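Local coordinates for sensor protein dcuS (Escherichia coli, PDB 3BY8) that senses C4-dicarboxylates such as fumarate and malate through its periplasmic domain and, as a membrane-bound histidine kinase, activates the response regulator DcuR by phosphorylation, at residues A[60-68]-A[79-90]. Numbering follows the deposited sequence.
With LMR ((2S)-2-hydroxybutanedioic acid), chain B.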
loop_
_atom_site.group_PDB
_atom_site.type_symbol
_atom_site.label_atom_id
_atom_site.label_comp_id
_atom_site.label_asym_id
_atom_site.label_seq_id
_atom_site.Cartn_x
_atom_site.Cartn_y
_atom_site.Cartn_z
ATOM N N VAL A 60 0.892 -2.417 2.027
ATOM C CA VAL A 60 2.331 -2.494 2.095
ATOM C C VAL A 60 2.985 -1.102 2.050
ATOM O O VAL A 60 2.900 -0.397 1.059
ATOM C CB VAL A 60 2.849 -3.339 0.901
ATOM C CG1 VAL A 60 4.372 -3.235 0.753
ATOM C CG2 VAL A 60 2.429 -4.789 1.111
ATOM N N VAL A 61 3.630 -0.718 3.148
ATOM C CA VAL A 61 4.328 0.556 3.234
ATOM C C VAL A 61 5.772 0.274 2.876
ATOM O O VAL A 61 6.315 -0.728 3.331
ATOM C CB VAL A 61 4.297 1.071 4.675
ATOM C CG1 VAL A 61 5.208 2.293 4.840
ATOM C CG2 VAL A 61 2.900 1.399 5.037
ATOM N N THR A 62 6.382 1.102 2.032
ATOM C CA THR A 62 7.788 0.931 1.690
ATOM C C THR A 62 8.561 2.233 1.874
ATOM O O THR A 62 7.965 3.325 1.992
ATOM C CB THR A 62 8.027 0.518 0.215
ATOM O OG1 THR A 62 7.925 1.659 -0.648
ATOM C CG2 THR A 62 7.033 -0.531 -0.214
ATOM N N ASP A 63 9.891 2.103 1.930
ATOM C CA ASP A 63 10.754 3.278 1.956
ATOM C C ASP A 63 11.068 3.654 0.487
ATOM O O ASP A 63 10.471 3.073 -0.465
ATOM C CB ASP A 63 12.057 3.023 2.750
ATOM C CG ASP A 63 12.881 1.865 2.214
ATOM O OD1 ASP A 63 12.833 1.520 1.003
ATOM O OD2 ASP A 63 13.645 1.327 3.046
ATOM N N MET A 64 12.002 4.594 0.275
ATOM C CA MET A 64 12.322 5.053 -1.075
ATOM C C MET A 64 13.120 4.080 -1.958
ATOM O O MET A 64 13.306 4.320 -3.145
ATOM C CB MET A 64 13.013 6.423 -1.003
ATOM C CG MET A 64 12.074 7.512 -0.453
ATOM S SD MET A 64 10.522 7.734 -1.420
ATOM C CE MET A 64 11.188 8.140 -3.095
ATOM N N GLN A 65 13.556 2.982 -1.369
ATOM C CA GLN A 65 14.266 1.959 -2.123
ATOM C C GLN A 65 13.314 0.780 -2.361
ATOM O O GLN A 65 13.709 -0.240 -2.918
ATOM C CB GLN A 65 15.496 1.480 -1.344
ATOM C CG GLN A 65 16.654 2.492 -1.317
ATOM C CD GLN A 65 16.343 3.753 -0.543
ATOM O OE1 GLN A 65 16.072 3.710 0.658
ATOM N NE2 GLN A 65 16.384 4.889 -1.227
ATOM N N SER A 66 12.067 0.950 -1.916
ATOM C CA SER A 66 11.003 -0.042 -2.044
ATOM C C SER A 66 11.003 -1.180 -1.006
ATOM O O SER A 66 10.276 -2.168 -1.160
ATOM C CB SER A 66 10.958 -0.599 -3.473
ATOM O OG SER A 66 11.766 -1.743 -3.644
ATOM N N LEU A 67 11.814 -1.057 0.048
ATOM C CA LEU A 67 11.822 -2.077 1.109
ATOM C C LEU A 67 10.528 -2.045 1.884
ATOM O O LEU A 67 10.086 -0.973 2.308
ATOM C CB LEU A 67 12.948 -1.848 2.106
ATOM C CG LEU A 67 14.348 -2.193 1.678
ATOM C CD1 LEU A 67 15.187 -2.204 2.949
ATOM C CD2 LEU A 67 14.390 -3.555 0.969
ATOM N N ARG A 68 9.936 -3.212 2.128
ATOM C CA ARG A 68 8.663 -3.283 2.827
ATOM C C ARG A 68 8.698 -3.122 4.330
ATOM O O ARG A 68 9.572 -3.701 4.995
ATOM C CB ARG A 68 7.975 -4.621 2.557
ATOM C CG ARG A 68 7.777 -4.995 1.100
ATOM C CD ARG A 68 6.844 -6.170 1.089
ATOM N NE ARG A 68 6.730 -6.828 -0.212
ATOM C CZ ARG A 68 7.625 -7.686 -0.702
ATOM N NH1 ARG A 68 8.728 -7.990 -0.015
ATOM N NH2 ARG A 68 7.405 -8.297 -1.859
ATOM N N GLN A 79 12.164 -6.874 2.701
ATOM C CA GLN A 79 12.577 -7.260 1.361
ATOM C C GLN A 79 11.963 -6.284 0.351
ATOM O O GLN A 79 10.996 -5.573 0.677
ATOM C CB GLN A 79 12.155 -8.704 1.070
ATOM C CG GLN A 79 12.761 -9.669 2.101
ATOM C CD GLN A 79 12.364 -11.113 1.910
ATOM O OE1 GLN A 79 11.224 -11.414 1.555
ATOM N NE2 GLN A 79 13.302 -12.026 2.169
ATOM N N PRO A 80 12.510 -6.231 -0.872
ATOM C CA PRO A 80 11.988 -5.320 -1.889
ATOM C C PRO A 80 10.605 -5.656 -2.401
ATOM O O PRO A 80 10.251 -6.824 -2.619
ATOM C CB PRO A 80 13.004 -5.413 -3.028
ATOM C CG PRO A 80 14.233 -6.002 -2.394
ATOM C CD PRO A 80 13.687 -6.958 -1.379
ATOM N N PHE A 81 9.830 -4.595 -2.599
ATOM C CA PHE A 81 8.490 -4.709 -3.162
ATOM C C PHE A 81 8.558 -5.424 -4.521
ATOM O O PHE A 81 9.517 -5.238 -5.276
ATOM C CB PHE A 81 7.946 -3.301 -3.356
ATOM C CG PHE A 81 6.499 -3.261 -3.782
ATOM C CD1 PHE A 81 6.140 -3.247 -5.124
ATOM C CD2 PHE A 81 5.479 -3.275 -2.820
ATOM C CE1 PHE A 81 4.810 -3.245 -5.514
ATOM C CE2 PHE A 81 4.132 -3.275 -3.201
ATOM C CZ PHE A 81 3.788 -3.260 -4.528
ATOM N N LYS A 82 7.554 -6.235 -4.825
ATOM C CA LYS A 82 7.492 -6.910 -6.111
ATOM C C LYS A 82 6.373 -6.298 -6.948
ATOM O O LYS A 82 5.212 -6.348 -6.564
ATOM C CB LYS A 82 7.244 -8.417 -5.945
ATOM C CG LYS A 82 7.133 -9.112 -7.298
ATOM C CD LYS A 82 6.758 -10.577 -7.187
ATOM C CE LYS A 82 7.955 -11.443 -6.888
ATOM N NZ LYS A 82 7.564 -12.887 -6.949
ATOM N N GLY A 83 6.737 -5.712 -8.085
ATOM C CA GLY A 83 5.770 -5.094 -8.971
ATOM C C GLY A 83 6.292 -3.774 -9.495
ATOM O O GLY A 83 6.652 -2.886 -8.693
ATOM N N ASP A 84 6.326 -3.613 -10.820
ATOM C CA ASP A 84 6.819 -2.364 -11.386
ATOM C C ASP A 84 5.847 -1.204 -11.220
ATOM O O ASP A 84 6.185 -0.031 -11.473
ATOM C CB ASP A 84 7.165 -2.553 -12.865
ATOM C CG ASP A 84 8.420 -3.387 -13.050
ATOM O OD1 ASP A 84 9.231 -3.474 -12.093
ATOM O OD2 ASP A 84 8.581 -3.941 -14.161
ATOM N N ASP A 85 4.638 -1.515 -10.749
ATOM C CA ASP A 85 3.664 -0.462 -10.564
ATOM C C ASP A 85 3.964 0.494 -9.419
ATOM O O ASP A 85 3.378 1.567 -9.361
ATOM C CB ASP A 85 2.215 -1.006 -10.517
ATOM C CG ASP A 85 2.033 -2.291 -9.684
ATOM O OD1 ASP A 85 2.971 -3.072 -9.425
ATOM O OD2 ASP A 85 0.861 -2.538 -9.326
ATOM N N ILE A 86 4.923 0.141 -8.567
ATOM C CA ILE A 86 5.328 1.055 -7.506
ATOM C C ILE A 86 6.266 2.152 -8.037
ATOM O O ILE A 86 6.429 3.204 -7.414
ATOM C CB ILE A 86 6.066 0.304 -6.365
ATOM C CG1 ILE A 86 6.207 1.218 -5.142
ATOM C CG2 ILE A 86 7.457 -0.185 -6.843
ATOM C CD1 ILE A 86 6.586 0.485 -3.862
ATOM N N LEU A 87 6.877 1.918 -9.200
ATOM C CA LEU A 87 7.866 2.882 -9.677
ATOM C C LEU A 87 7.371 4.315 -9.843
ATOM O O LEU A 87 8.063 5.247 -9.423
ATOM C CB LEU A 87 8.534 2.363 -10.961
ATOM C CG LEU A 87 9.292 1.057 -10.748
ATOM C CD1 LEU A 87 9.632 0.441 -12.115
ATOM C CD2 LEU A 87 10.535 1.296 -9.909
ATOM N N LYS A 88 6.191 4.519 -10.426
ATOM C CA LYS A 88 5.694 5.887 -10.550
ATOM C C LYS A 88 5.582 6.554 -9.162
ATOM O O LYS A 88 5.887 7.734 -8.997
ATOM C CB LYS A 88 4.318 5.896 -11.233
ATOM C CG LYS A 88 4.365 5.791 -12.751
ATOM C CD LYS A 88 2.962 5.851 -13.367
ATOM C CE LYS A 88 2.256 7.153 -13.034
ATOM N NZ LYS A 88 0.911 7.271 -13.691
ATOM N N ALA A 89 5.141 5.785 -8.167
ATOM C CA ALA A 89 4.962 6.316 -6.830
ATOM C C ALA A 89 6.267 6.684 -6.155
ATOM O O ALA A 89 6.269 7.581 -5.296
ATOM C CB ALA A 89 4.154 5.329 -5.979
ATOM N N LEU A 90 7.382 6.046 -6.548
ATOM C CA LEU A 90 8.686 6.371 -5.983
ATOM C C LEU A 90 9.204 7.686 -6.590
ATOM O O LEU A 90 10.260 8.153 -6.193
ATOM C CB LEU A 90 9.665 5.228 -6.244
ATOM C CG LEU A 90 9.363 4.026 -5.343
ATOM C CD1 LEU A 90 10.133 2.825 -5.884
ATOM C CD2 LEU A 90 9.737 4.328 -3.892
HETATM C C1 LMR B . 4.353 -6.655 -2.675
HETATM O O1A LMR B . 4.292 -6.546 -1.478
HETATM O O1B LMR B . 5.391 -7.093 -3.212
HETATM C C2 LMR B . 3.058 -6.620 -3.428
HETATM O O2 LMR B . 3.250 -7.005 -4.858
HETATM C C3 LMR B . 1.915 -7.359 -2.706
HETATM C C4 LMR B . 2.006 -8.868 -3.011
HETATM O O4A LMR B . 2.905 -9.527 -2.493
HETATM O O4B LMR B . 1.204 -9.389 -3.839
HETATM O O HOH W 1 10.744 -2.959 -6.021
HETATM O O HOH W 2 9.712 -10.772 -0.417
HETATM O O HOH W 3 10.372 -9.368 -2.434
#
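The guanidinium of Arg-68 lies with one face against the backbone of Pro-80 and Phe-81, the CA of Phe-81 standing 3.8 Å above its plane, while Gln-79 CB and the malate carboxylate carbon C1 sit at its edge. The Phe-81 ring is sandwiched: malate C1 rests over one face and Ile-86 CD1 over the opposite face, both offset toward the rim, and Val-60 CG1 meets the edge, 3.7 Å from Phe-81 CD2. The Arg-68 chain runs extended from CG to NE (chi2 -168°, chi3 -169°) and brings the guanidinium to malate, where NE donates to O1A (2.8 Å, 165°) and NH2 to O1B. The backbone N of Lys-82 also donates to O1B, fixing the carboxylate from both segments, and Lys-82 O accepts from the malate hydroxyl O2. Water 2 links Arg-68 NH1 to Gln-79 OE1, and water 3 joins Arg-68 NH2 to Pro-80 O.

Two backbone bonds flank the single bridge between Leu-67 and Pro-80: Phe-81 N to Ser-66 O (2.9 Å) and Arg-68 N to Gln-79 O (3.0 Å). Asp-63 OD1 accepts from Gln-65 N, an Asx turn over the type I turn from Asp-63 to Ser-66, and from Leu-67 N just past it, the two donors on opposite faces of the carboxylate. Farther from the ligand, Ile-86 CD1 meets the tip of Thr-62, touching both OG1 and CG2, and Leu-90 CD2 lies against the carbonyls of Asp-63 and Met-64.

His-71, Gly-101, Phe-102, Leu-103 and Arg-108 complete the grip on malate. An arginine pairing with a carboxylate beside strand 58-63, with a loop amide and an aromatic face closing over it, forms part of the dicarboxylate pocket of this periplasmic single Cache sensor domain.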